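Local coordinates for protein beta-glucosidase (Chaetomella raphigera, PDB 6JXG) that probably hydrolyses terminal, non-reducing beta-D-glucosyl residues to release beta-D-glucose, as a secreted family 3 glycoside hydrolase of cellulose degradation, at residues Q77-T81 with I329-I334; P109-G115 with E125-P129; W184-D188 with R671-L675; L489-L493 with P569-F573; R651-K655 with T665-N669. One frame throughout, in Å; residues are numbered along the deposited sequence.

Contact 1. Residues Q77-T81 with I329-I334; sequences QTAST and IARDGI
Thr78 O is gripped twice from the same residue: Thr81 OG1 lies 2.7 Å from it and Thr81 N 3.2 Å. This local clasp sits where helix 75-79 of the family 3 N-terminal, TIM-barrel-type domain packs on helix 323-332, which leads into strand 335-339, an outermost strand of the six-stranded mixed sheet of the C-terminal domain. The hydroxyl of Thr81 lies between its backbone N and carbonyl carbon (chi1 71°) and meets Thr78 O at a C=O...donor angle of 162°; it is also hydrogen-bonded to Asp83 N. That rotation leaves the methyl CG2 to face the end of the other segment, 3.6 Å from Gly333 N. Because Gly333 carries no side chain, its CA comes within 4.0 Å of Thr81 CA, and Ser80 CB rests 3.4 Å from Gly333 O while Ser80 OG bonds back to Ile76 O. Gln77 flanks the same peptide: its chain bends at chi2 (78°), laying NE2 3.4 Å from Gly333 C. This is packing; the amide's own, weak hydrogen bonds go from NE2 to Ala504 O and from Val506 N to OE1. Ile329 supplies the apolar part, its side chain running past that of Gln77 in the opposite direction, with CG2 3.9 Å from Gln77 CG. Thr78 OG1 is held by Thr74 O, and the same Ile329 CG2 comes to 3.8 Å from Thr78 OG1.

Contact 2. Residues P109-G115 with E125-P129; sequences PVAGPIG and EGFSP
Val110 and Gly126 bring together the two arms of one long loop of the TIM-barrel-type domain, the connection from strand 105-106 to helix 131-147, with their CA atoms 4.8 Å apart. Neither arm is regular helix or strand, and three waters bridge their polar atoms. One donates to Val110 O and Pro113 O and accepts from Phe127 N, which ties a turn of 109-115 to the opposing backbone; a second joins Val110 N to Glu125 O, donating to the latter at 2.6 Å and lying over one face of the Phe127 ring. The third donates to Ile114 O and accepts from Ser128 N. Direct backbone contacts form the next group. Gly126 CA approaches Val110 O at 3.5 Å as a CA-H...O contact. Ile114 O lies 3.1 Å from Pro129 N, which has no hydrogen to give; the third water donates to this carbonyl. Apolar contacts make up the third group: Pro109 CB lies 3.7 Å from Phe127 CE2, and Val110 CG2 meets Glu125 CB at 4.0 Å, while the carboxylate of Glu125 turns to a salt bridge with Arg122. Cis peptides precede both Pro109 and Pro113, bending the first arm. At its far end, CG1 of Ile114 is set between backbone N and carbonyl carbon (chi1 69°), and the chain beyond it runs along Pro129, CD1 reaching to 3.8 Å from Pro129 O.

Contact 3. Residues W184-D188 with R671-L675; sequences WPFAD and RRKDL
The backbones stay well apart, the nearest CA atoms being Trp184 and Lys673 at 9.9 Å, so side chains and water span the gap between helix 184-191 of the TIM-barrel-type domain and a 3-10 turn of the fibronectin type III-like domain. Two long side chains make the crossing. Lys673, fully extended, runs antiparallel to the Trp184 side chain over one face of the indole; its CE is 4.1 Å from the centroid of the six-membered ring, a CH-pi contact, and NZ lies 4.8 Å from the same centroid, 22° off the ring normal, a cation-pi contact. Ala187 CB packs 3.4 Å from Lys673 NZ. Arg671 is the centre of a salt-bridge network. Its NH1 donates to Asp188 OD1 at 3.0 Å with a bent N-H...O angle of 147°, on the syn side but tilted out of the carboxylate plane. NE and NH2 clasp Asp674 side-on, NE to OD2 and NH2 to OD1, while Arg671 N also donates to Asp674 OD2, at 2.8 Å, closing the turn. The guanidinium is thereby fixed in rotation, and its positive charge probably stabilises both aspartates as carboxylates. Two waters stitch what remains: one accepts from Trp184 NE1 and Arg671 NH2 and donates to Asp188 OD2; the other accepts from Lys673 NZ and donates to Trp184 O and Asp188 OD1. At the edge of the indole, near its plane, Asp674 OD1 lies 3.5 Å from Trp184 CZ2.

Contact 4. Residues L489-L493 with P569-F573; sequences LEDIL and PRFEF
Arg570 reaches from its loop to the short helix 490-493 and meets Glu490 or Leu493 at each side-chain atom from CB to NH2. CB lies 3.6 Å from Glu490 OE1. Chi1 places CG over one face of the neighbouring Phe571 ring; the bends at chi2 and chi3 then turn CD past Leu493, 3.5 Å from its CD1, and the guanidinium onto Glu490. NE donates to Glu490 OE1 at 2.9 Å, and at the tip NH2 donates to Glu490 OE2 at 2.8 Å. Both bonds are almost straight, 173° and 172°, each uses a syn lone pair, and the carboxylate and guanidinium planes differ by just 12°: a side-on bidentate salt bridge. Next along the chain, Phe571 presents its ring edge to two leucines, CE2 to Leu489 CD1 at 4.2 Å and CZ to Leu493 CD2 at 4.1 Å. Both Arg570 and Phe571 face Ile533 in a classic beta bulge, and Phe571 and the leucines also touch strand 335-339 of the C-terminal domain's mixed sheet. Two coplanar bonds leave the carboxylate little freedom to rotate, and with Leu493 CD1 beside NE on a partly exposed pair, the straight paired bonds would favour ionised Glu490.

Contact 5. Residues R651-K655 with T665-N669; sequences RGFDK and TVTFN
Phe668 lays one side of its ring along the backbone of the opposing strand: CD1 sits 3.6 Å from Phe653 N and CE1 3.7 Å from Phe653 CA, with Asp654 N near the ring plane at its edge. The two strands belong to different sheets of the fibronectin type III-like beta sandwich, 649-658 to the four-stranded and 663-671 to the three-stranded one. Phe668 lies between these sheets, also touching Ala632 and Leu634 of strand 628-637 and Val616 of strand 612-622. The short axes run roughly antiparallel (150°) with a closest approach of 6.3 Å, and no backbone-to-backbone hydrogen bonds link these residues directly. Gly652, which with Arg651 forms a classic beta bulge facing Leu634, leaves room for the ring, its CA 5.2 Å from Phe668 CA. In place of sheet pairing, chi1 of Asp654 swings CG away from the backbone N toward strand 663-671, bringing OD2 to Thr667 N, which donates at 2.9 Å and 158°, on the anti side and 21° out of plane. A water donates to both Arg651 O and Asn669 O. On the far side Phe653 packs on helix 131-147 and meets Trp82 edge-to-face. Since 663-671 is an outermost strand, Asp654 satisfies a backbone N-H that has no strand partner in this contact; the carboxylate, probably ionised, would strengthen this bond, which with the water joins the sheets.

In the fold
Contacts 1 and 2 lie deepest and are joined by packing of Thr78 and Ala79 on Phe127; contact 1 packs side chains on a glycine backbone, contact 2 adds bridging water. Contact 3 is also buried but lies farther out, and it uses charged side chains to cross between domains. Its Pro185 and Phe186 press on Ala111 of contact 2, joining helix 184-191 to the 105-131 connection. Contacts 4 and 5 are partly buried, their centres about 23 and 21 Å from the centre of the chain; in both, a carboxylate makes the polar link, as in contact 3. Contact 5 touches contact 1 through Lys655 NZ to Thr81 O and contact 3 through Arg651 NE to Asp674 O.

Contact 1. Residues Q77-T81 with I329-I334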
# COMPACT_ATOMS: atom_id res chain seq x y z
N GLN A 77 -0.92 5.20 4.28
CA GLN A 77 -0.90 6.69 4.40
C GLN A 77 -0.85 7.35 3.06
O GLN A 77 -1.55 8.36 2.82
CB GLN A 77 0.29 7.19 5.24
CG GLN A 77 0.29 8.75 5.47
CD GLN A 77 -0.72 9.03 6.54
OE1 GLN A 77 -1.16 8.08 7.15
NE2 GLN A 77 -1.00 10.31 6.86
N THR A 78 -0.05 6.77 2.16
CA THR A 78 0.06 7.25 0.77
C THR A 78 -1.30 7.14 0.03
O THR A 78 -1.75 8.09 -0.63
CB THR A 78 1.21 6.48 0.09
OG1 THR A 78 2.40 6.76 0.80
CG2 THR A 78 1.35 6.83 -1.33
N ALA A 79 -1.97 5.99 0.19
CA ALA A 79 -3.33 5.82 -0.39
C ALA A 79 -4.30 6.79 0.17
O ALA A 79 -5.13 7.32 -0.59
CB ALA A 79 -3.86 4.42 -0.26
N SER A 80 -4.18 7.10 1.47
CA SER A 80 -5.07 8.01 2.16
C SER A 80 -5.07 9.45 1.66
O SER A 80 -5.99 10.23 1.97
CB SER A 80 -4.87 8.01 3.69
OG SER A 80 -5.00 6.68 4.25
N THR A 81 -4.02 9.81 0.88
CA THR A 81 -4.00 11.11 0.23
C THR A 81 -4.89 11.22 -0.93
O THR A 81 -5.20 12.34 -1.32
CB THR A 81 -2.59 11.46 -0.33
OG1 THR A 81 -2.33 10.61 -1.48
CG2 THR A 81 -1.57 11.30 0.79
N ILE A 329 2.87 13.93 2.07
CA ILE A 329 2.01 12.76 2.35
C ILE A 329 1.65 12.60 3.81
O ILE A 329 0.51 12.24 4.12
CB ILE A 329 2.67 11.50 1.75
CG1 ILE A 329 2.69 11.62 0.21
CG2 ILE A 329 1.97 10.23 2.24
CD1 ILE A 329 3.52 10.64 -0.50
N ALA A 330 2.58 12.87 4.73
CA ALA A 330 2.29 12.86 6.17
C ALA A 330 1.20 13.86 6.46
O ALA A 330 0.33 13.62 7.29
CB ALA A 330 3.50 13.22 6.99
N ARG A 331 1.20 14.97 5.74
CA ARG A 331 0.16 15.99 5.92
C ARG A 331 -1.15 15.64 5.22
O ARG A 331 -2.24 15.68 5.79
CB ARG A 331 0.73 17.33 5.39
CG ARG A 331 -0.18 18.55 5.33
CD ARG A 331 0.56 19.68 4.58
NE ARG A 331 0.47 19.35 3.17
CZ ARG A 331 1.34 19.60 2.18
NH1 ARG A 331 2.47 20.17 2.39
NH2 ARG A 331 1.03 19.27 0.89
N ASP A 332 -1.07 15.40 3.92
CA ASP A 332 -2.25 15.32 3.10
C ASP A 332 -2.97 13.97 3.18
O ASP A 332 -4.04 13.83 2.63
CB ASP A 332 -1.96 15.65 1.63
CG ASP A 332 -1.54 17.07 1.37
OD1 ASP A 332 -1.62 17.94 2.27
OD2 ASP A 332 -1.23 17.33 0.18
N GLY A 333 -2.41 12.97 3.86
CA GLY A 333 -3.11 11.73 4.10
C GLY A 333 -3.78 11.66 5.45
O GLY A 333 -4.43 10.63 5.76
N ILE A 334 -3.57 12.68 6.30
CA ILE A 334 -4.35 12.81 7.54
C ILE A 334 -5.84 12.90 7.23
O ILE A 334 -6.21 13.59 6.33
CB ILE A 334 -3.87 14.00 8.35
CG1 ILE A 334 -2.42 13.75 8.84
CG2 ILE A 334 -4.81 14.26 9.51
CD1 ILE A 334 -1.81 14.92 9.64

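Contact 2. Residues P109-G115 with E125-P129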
# COMPACT_ATOMS: atom_id res chain seq x y z
N PRO A 109 5.98 -2.02 -4.83
CA PRO A 109 5.03 -1.85 -3.79
C PRO A 109 4.14 -3.10 -3.55
O PRO A 109 4.33 -4.12 -4.13
CB PRO A 109 4.20 -0.67 -4.26
CG PRO A 109 4.14 -0.82 -5.79
CD PRO A 109 5.46 -1.53 -6.12
N VAL A 110 3.23 -2.97 -2.59
CA VAL A 110 2.45 -4.08 -2.09
C VAL A 110 1.01 -4.04 -2.57
O VAL A 110 0.23 -3.16 -2.16
CB VAL A 110 2.52 -4.10 -0.54
CG1 VAL A 110 1.58 -5.16 0.00
CG2 VAL A 110 3.96 -4.34 -0.03
N ALA A 111 0.68 -4.96 -3.48
CA ALA A 111 -0.71 -5.21 -3.94
C ALA A 111 -1.46 -6.31 -3.19
O ALA A 111 -2.67 -6.46 -3.40
CB ALA A 111 -0.73 -5.60 -5.39
N GLY A 112 -0.73 -7.12 -2.42
CA GLY A 112 -1.27 -8.31 -1.70
C GLY A 112 -0.44 -8.41 -0.41
O GLY A 112 0.77 -8.63 -0.43
N PRO A 113 -1.08 -8.28 0.75
CA PRO A 113 -2.50 -8.18 1.00
C PRO A 113 -3.12 -6.82 0.54
O PRO A 113 -2.45 -5.73 0.58
CB PRO A 113 -2.56 -8.24 2.49
CG PRO A 113 -1.26 -7.60 2.96
CD PRO A 113 -0.27 -8.14 1.99
N ILE A 114 -4.39 -6.86 0.16
CA ILE A 114 -5.16 -5.63 -0.02
C ILE A 114 -5.68 -5.16 1.34
O ILE A 114 -5.92 -3.97 1.55
CB ILE A 114 -6.33 -5.76 -1.04
CG1 ILE A 114 -7.46 -6.66 -0.53
CG2 ILE A 114 -5.85 -6.23 -2.44
CD1 ILE A 114 -8.68 -6.69 -1.51
N GLY A 115 -5.86 -6.11 2.29
CA GLY A 115 -6.37 -5.80 3.61
C GLY A 115 -7.86 -6.10 3.83
O GLY A 115 -8.50 -5.37 4.53
N GLU A 125 1.24 -1.68 4.79
CA GLU A 125 2.21 -1.62 3.71
C GLU A 125 1.58 -1.42 2.34
O GLU A 125 2.25 -0.95 1.38
CB GLU A 125 3.00 -2.94 3.63
CG GLU A 125 3.78 -3.38 4.86
CD GLU A 125 4.93 -4.31 4.54
OE1 GLU A 125 5.81 -3.96 3.69
OE2 GLU A 125 5.02 -5.40 5.17
N GLY A 126 0.30 -1.80 2.25
CA GLY A 126 -0.45 -1.81 1.02
C GLY A 126 -1.25 -0.54 0.73
O GLY A 126 -0.98 0.50 1.28
N PHE A 127 -2.22 -0.68 -0.19
CA PHE A 127 -2.89 0.42 -0.84
C PHE A 127 -4.42 0.30 -0.80
O PHE A 127 -5.14 0.73 -1.72
CB PHE A 127 -2.43 0.54 -2.31
CG PHE A 127 -1.04 1.07 -2.48
CD1 PHE A 127 -0.56 2.19 -1.72
CD2 PHE A 127 -0.24 0.57 -3.50
CE1 PHE A 127 0.70 2.71 -1.97
CE2 PHE A 127 1.03 1.10 -3.74
CZ PHE A 127 1.49 2.14 -2.99
N SER A 128 -4.90 -0.33 0.25
CA SER A 128 -6.37 -0.43 0.59
C SER A 128 -7.09 -1.66 0.08
O SER A 128 -6.72 -2.24 -0.93
CB SER A 128 -7.15 0.82 0.22
OG SER A 128 -7.72 0.74 -1.05
N PRO A 129 -8.20 -2.02 0.75
CA PRO A 129 -9.06 -3.09 0.28
C PRO A 129 -10.03 -2.71 -0.84
O PRO A 129 -10.85 -3.54 -1.25
CB PRO A 129 -9.86 -3.50 1.55
CG PRO A 129 -9.92 -2.27 2.33
CD PRO A 129 -8.56 -1.61 2.12
O HOH W 1 -2.21 -3.61 -1.04
O HOH W 2 2.56 -0.38 -1.18
O HOH W 3 -4.27 -2.02 2.60

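Contact 3. Residues W184-D188 with R671-L675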
# COMPACT_ATOMS: atom_id res chain seq x y z
N TRP A 184 -6.89 -7.62 -9.29
CA TRP A 184 -7.05 -6.37 -9.98
C TRP A 184 -5.82 -5.40 -9.83
O TRP A 184 -5.26 -4.90 -10.81
CB TRP A 184 -8.35 -5.79 -9.55
CG TRP A 184 -8.67 -4.45 -10.13
CD1 TRP A 184 -8.02 -3.27 -9.96
CD2 TRP A 184 -9.80 -4.16 -11.00
NE1 TRP A 184 -8.66 -2.26 -10.67
CE2 TRP A 184 -9.74 -2.80 -11.34
CE3 TRP A 184 -10.86 -4.93 -11.48
CZ2 TRP A 184 -10.70 -2.18 -12.14
CZ3 TRP A 184 -11.82 -4.33 -12.32
CH2 TRP A 184 -11.75 -2.96 -12.61
N PRO A 185 -5.30 -5.23 -8.60
CA PRO A 185 -4.11 -4.38 -8.52
C PRO A 185 -2.88 -4.98 -9.13
O PRO A 185 -2.02 -4.22 -9.59
CB PRO A 185 -3.87 -4.19 -7.05
CG PRO A 185 -4.92 -4.97 -6.36
CD PRO A 185 -5.89 -5.56 -7.31
N PHE A 186 -2.77 -6.31 -9.15
CA PHE A 186 -1.65 -6.91 -9.87
C PHE A 186 -1.77 -6.71 -11.37
O PHE A 186 -0.77 -6.44 -12.07
CB PHE A 186 -1.48 -8.39 -9.54
CG PHE A 186 -0.87 -8.64 -8.20
CD1 PHE A 186 0.51 -8.58 -8.03
CD2 PHE A 186 -1.68 -8.91 -7.10
CE1 PHE A 186 1.10 -8.83 -6.83
CE2 PHE A 186 -1.09 -9.18 -5.88
CZ PHE A 186 0.34 -9.17 -5.74
N ALA A 187 -2.99 -6.74 -11.88
CA ALA A 187 -3.18 -6.47 -13.33
C ALA A 187 -2.79 -5.04 -13.67
O ALA A 187 -2.07 -4.80 -14.68
CB ALA A 187 -4.63 -6.78 -13.74
N ASP A 188 -3.20 -4.07 -12.83
CA ASP A 188 -2.75 -2.65 -13.01
C ASP A 188 -1.21 -2.54 -12.98
O ASP A 188 -0.57 -1.86 -13.77
CB ASP A 188 -3.34 -1.69 -11.96
CG ASP A 188 -4.75 -1.17 -12.33
OD1 ASP A 188 -5.41 -1.69 -13.30
OD2 ASP A 188 -5.14 -0.21 -11.69
N ARG A 671 -12.01 3.30 -17.89
CA ARG A 671 -11.51 2.26 -18.79
C ARG A 671 -12.64 1.28 -19.07
O ARG A 671 -13.55 1.12 -18.27
CB ARG A 671 -10.35 1.52 -18.11
CG ARG A 671 -9.10 2.36 -17.85
CD ARG A 671 -8.17 1.64 -16.91
NE ARG A 671 -8.81 1.39 -15.60
CZ ARG A 671 -8.18 0.80 -14.61
NH1 ARG A 671 -6.90 0.44 -14.73
NH2 ARG A 671 -8.82 0.54 -13.51
N ARG A 672 -12.57 0.56 -20.16
CA ARG A 672 -13.53 -0.49 -20.39
C ARG A 672 -13.62 -1.44 -19.22
O ARG A 672 -14.71 -1.87 -18.84
CB ARG A 672 -13.16 -1.26 -21.71
CG ARG A 672 -14.06 -2.44 -22.00
CD ARG A 672 -14.17 -2.89 -23.50
NE ARG A 672 -13.19 -2.22 -24.29
CZ ARG A 672 -13.34 -1.35 -25.27
NH1 ARG A 672 -14.48 -1.02 -25.83
NH2 ARG A 672 -12.24 -0.84 -25.73
N LYS A 673 -12.47 -1.82 -18.64
CA LYS A 673 -12.42 -2.71 -17.48
C LYS A 673 -13.21 -2.18 -16.30
O LYS A 673 -13.75 -2.94 -15.54
CB LYS A 673 -10.95 -2.96 -17.04
CG LYS A 673 -10.85 -4.16 -16.14
CD LYS A 673 -9.37 -4.45 -15.77
CE LYS A 673 -9.21 -5.72 -14.98
NZ LYS A 673 -7.81 -6.05 -14.58
N ASP A 674 -13.26 -0.87 -16.16
CA ASP A 674 -13.93 -0.25 -15.02
C ASP A 674 -15.45 -0.46 -15.07
O ASP A 674 -16.12 -0.35 -14.03
CB ASP A 674 -13.61 1.24 -14.99
CG ASP A 674 -12.16 1.51 -14.64
OD1 ASP A 674 -11.68 0.74 -13.79
OD2 ASP A 674 -11.53 2.45 -15.24
N LEU A 675 -15.93 -0.78 -16.27
CA LEU A 675 -17.33 -1.01 -16.56
C LEU A 675 -17.64 -2.46 -16.88
O LEU A 675 -18.73 -2.76 -17.38
CB LEU A 675 -17.76 -0.14 -17.74
CG LEU A 675 -17.60 1.35 -17.52
CD1 LEU A 675 -17.80 2.09 -18.83
CD2 LEU A 675 -18.54 1.89 -16.46
O HOH W 4 -7.51 0.43 -10.90
O HOH W 5 -6.85 -3.94 -13.18

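Contact 4. Residues L489-L493 with P569-F573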
# COMPACT_ATOMS: atom_id res chain seq x y z
N LEU A 489 -14.06 3.07 17.46
CA LEU A 489 -13.90 4.31 18.16
C LEU A 489 -15.14 4.65 19.01
O LEU A 489 -15.16 5.72 19.61
CB LEU A 489 -13.64 5.43 17.18
CG LEU A 489 -12.43 5.26 16.27
CD1 LEU A 489 -12.22 6.47 15.37
CD2 LEU A 489 -11.23 5.08 17.17
N GLU A 490 -16.09 3.72 19.11
CA GLU A 490 -17.35 3.98 19.80
C GLU A 490 -17.13 4.45 21.26
O GLU A 490 -17.74 5.40 21.70
CB GLU A 490 -18.25 2.74 19.81
CG GLU A 490 -18.67 2.28 18.43
CD GLU A 490 -19.37 3.37 17.64
OE1 GLU A 490 -18.82 3.91 16.66
OE2 GLU A 490 -20.49 3.73 18.03
N ASP A 491 -16.20 3.84 21.97
CA ASP A 491 -15.92 4.34 23.33
C ASP A 491 -15.39 5.76 23.39
O ASP A 491 -15.67 6.52 24.37
CB ASP A 491 -14.89 3.44 24.04
CG ASP A 491 -15.43 2.08 24.34
OD1 ASP A 491 -16.66 1.94 24.34
OD2 ASP A 491 -14.62 1.12 24.45
N ILE A 492 -14.62 6.15 22.38
CA ILE A 492 -14.05 7.47 22.36
C ILE A 492 -15.13 8.47 22.00
O ILE A 492 -15.25 9.51 22.66
CB ILE A 492 -12.84 7.55 21.42
CG1 ILE A 492 -11.73 6.78 22.11
CG2 ILE A 492 -12.51 8.99 21.07
CD1 ILE A 492 -10.48 6.61 21.27
N LEU A 493 -15.94 8.14 20.99
CA LEU A 493 -17.00 8.98 20.50
C LEU A 493 -18.13 9.26 21.52
O LEU A 493 -18.82 10.28 21.46
CB LEU A 493 -17.62 8.33 19.26
CG LEU A 493 -16.75 8.37 17.97
CD1 LEU A 493 -17.28 7.41 16.94
CD2 LEU A 493 -16.63 9.78 17.42
N PRO A 569 -21.75 2.07 8.84
CA PRO A 569 -20.47 2.12 9.48
C PRO A 569 -20.49 3.32 10.36
O PRO A 569 -21.43 4.14 10.25
CB PRO A 569 -19.49 2.31 8.27
CG PRO A 569 -20.30 2.79 7.10
CD PRO A 569 -21.75 2.55 7.44
N ARG A 570 -19.43 3.52 11.15
CA ARG A 570 -19.30 4.77 11.88
C ARG A 570 -18.74 5.83 10.95
O ARG A 570 -19.32 6.90 10.82
CB ARG A 570 -18.47 4.59 13.10
CG ARG A 570 -18.09 5.88 13.79
CD ARG A 570 -19.36 6.69 14.17
NE ARG A 570 -20.13 5.98 15.18
CZ ARG A 570 -21.43 6.16 15.42
NH1 ARG A 570 -22.15 7.02 14.73
NH2 ARG A 570 -22.02 5.44 16.35
N PHE A 571 -17.61 5.54 10.30
CA PHE A 571 -17.07 6.41 9.26
C PHE A 571 -16.83 5.50 8.04
O PHE A 571 -16.12 4.48 8.16
CB PHE A 571 -15.79 7.05 9.73
CG PHE A 571 -15.95 7.85 11.01
CD1 PHE A 571 -16.76 8.97 11.01
CD2 PHE A 571 -15.26 7.49 12.15
CE1 PHE A 571 -16.91 9.75 12.20
CE2 PHE A 571 -15.39 8.26 13.31
CZ PHE A 571 -16.23 9.37 13.32
N GLU A 572 -17.48 5.84 6.93
CA GLU A 572 -17.42 5.06 5.73
C GLU A 572 -16.11 5.21 4.95
O GLU A 572 -15.37 6.23 5.06
CB GLU A 572 -18.62 5.40 4.84
CG GLU A 572 -18.57 6.79 4.24
CD GLU A 572 -19.20 7.93 5.07
OE1 GLU A 572 -19.44 7.75 6.28
OE2 GLU A 572 -19.39 9.00 4.47
N PHE A 573 -15.84 4.22 4.12
CA PHE A 573 -14.79 4.33 3.10
C PHE A 573 -14.99 5.63 2.33
O PHE A 573 -16.08 5.93 1.91
CB PHE A 573 -14.86 3.12 2.19
CG PHE A 573 -13.89 3.14 1.01
CD1 PHE A 573 -12.58 2.61 1.12
CD2 PHE A 573 -14.27 3.72 -0.19
CE1 PHE A 573 -11.69 2.64 0.05
CE2 PHE A 573 -13.38 3.71 -1.28
CZ PHE A 573 -12.09 3.16 -1.16

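Contact 5. Residues R651-K655 with T665-N669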
# COMPACT_ATOMS: atom_id res chain seq x y z
N ARG A 651 -14.77 3.73 -9.02
CA ARG A 651 -14.15 3.71 -10.35
C ARG A 651 -13.55 5.02 -10.81
O ARG A 651 -13.15 5.18 -12.00
CB ARG A 651 -15.13 3.14 -11.40
CG ARG A 651 -15.60 1.72 -11.15
CD ARG A 651 -14.49 0.68 -11.24
NE ARG A 651 -14.97 -0.67 -11.43
CZ ARG A 651 -14.67 -1.73 -10.68
NH1 ARG A 651 -13.86 -1.64 -9.62
NH2 ARG A 651 -15.18 -2.89 -11.00
N GLY A 652 -13.40 5.96 -9.89
CA GLY A 652 -12.77 7.24 -10.23
C GLY A 652 -12.58 8.08 -8.98
O GLY A 652 -13.35 7.97 -8.04
N PHE A 653 -11.54 8.89 -8.97
CA PHE A 653 -11.38 9.89 -7.94
C PHE A 653 -10.53 10.98 -8.47
O PHE A 653 -9.68 10.73 -9.36
CB PHE A 653 -10.80 9.29 -6.64
CG PHE A 653 -9.46 8.61 -6.79
CD1 PHE A 653 -9.38 7.29 -7.19
CD2 PHE A 653 -8.28 9.29 -6.53
CE1 PHE A 653 -8.15 6.69 -7.38
CE2 PHE A 653 -7.04 8.70 -6.65
CZ PHE A 653 -6.96 7.36 -7.04
N ASP A 654 -10.70 12.18 -7.97
CA ASP A 654 -9.95 13.34 -8.48
C ASP A 654 -9.89 14.36 -7.35
O ASP A 654 -10.90 14.73 -6.79
CB ASP A 654 -10.68 13.90 -9.73
CG ASP A 654 -9.87 14.97 -10.47
OD1 ASP A 654 -8.62 15.06 -10.20
OD2 ASP A 654 -10.48 15.71 -11.30
N LYS A 655 -8.70 14.85 -7.01
CA LYS A 655 -8.54 15.70 -5.85
C LYS A 655 -8.37 17.15 -6.34
O LYS A 655 -7.46 17.41 -7.14
CB LYS A 655 -7.32 15.22 -5.05
CG LYS A 655 -7.16 15.91 -3.67
CD LYS A 655 -6.15 15.21 -2.79
CE LYS A 655 -6.30 15.57 -1.31
NZ LYS A 655 -5.28 14.91 -0.46
N THR A 665 -13.60 21.95 -12.07
CA THR A 665 -14.11 20.70 -12.60
C THR A 665 -13.29 19.47 -12.19
O THR A 665 -12.07 19.51 -12.22
CB THR A 665 -14.16 20.79 -14.09
OG1 THR A 665 -15.11 21.83 -14.45
CG2 THR A 665 -14.60 19.49 -14.68
N VAL A 666 -13.96 18.43 -11.76
CA VAL A 666 -13.36 17.10 -11.54
C VAL A 666 -13.71 16.20 -12.68
O VAL A 666 -14.75 16.31 -13.23
CB VAL A 666 -13.71 16.50 -10.15
CG1 VAL A 666 -13.12 17.39 -9.12
CG2 VAL A 666 -15.19 16.34 -9.96
N THR A 667 -12.79 15.30 -13.02
CA THR A 667 -12.90 14.47 -14.21
C THR A 667 -12.56 13.06 -13.87
O THR A 667 -11.54 12.83 -13.18
CB THR A 667 -11.96 15.02 -15.28
OG1 THR A 667 -12.48 16.30 -15.68
CG2 THR A 667 -11.85 14.12 -16.44
N PHE A 668 -13.41 12.13 -14.31
CA PHE A 668 -13.16 10.71 -14.09
C PHE A 668 -13.14 10.03 -15.45
O PHE A 668 -14.19 9.95 -16.05
CB PHE A 668 -14.25 10.05 -13.19
CG PHE A 668 -14.60 10.87 -11.98
CD1 PHE A 668 -13.68 11.01 -10.91
CD2 PHE A 668 -15.77 11.60 -11.93
CE1 PHE A 668 -14.00 11.74 -9.75
CE2 PHE A 668 -16.06 12.41 -10.79
CZ PHE A 668 -15.17 12.46 -9.69
N ASN A 669 -11.98 9.52 -15.87
CA ASN A 669 -11.89 8.72 -17.12
C ASN A 669 -12.00 7.22 -16.85
O ASN A 669 -11.27 6.66 -16.00
CB ASN A 669 -10.58 9.06 -17.81
CG ASN A 669 -10.52 10.51 -18.22
OD1 ASN A 669 -11.45 11.02 -18.88
ND2 ASN A 669 -9.46 11.19 -17.82
O HOH W 6 -12.18 7.37 -13.39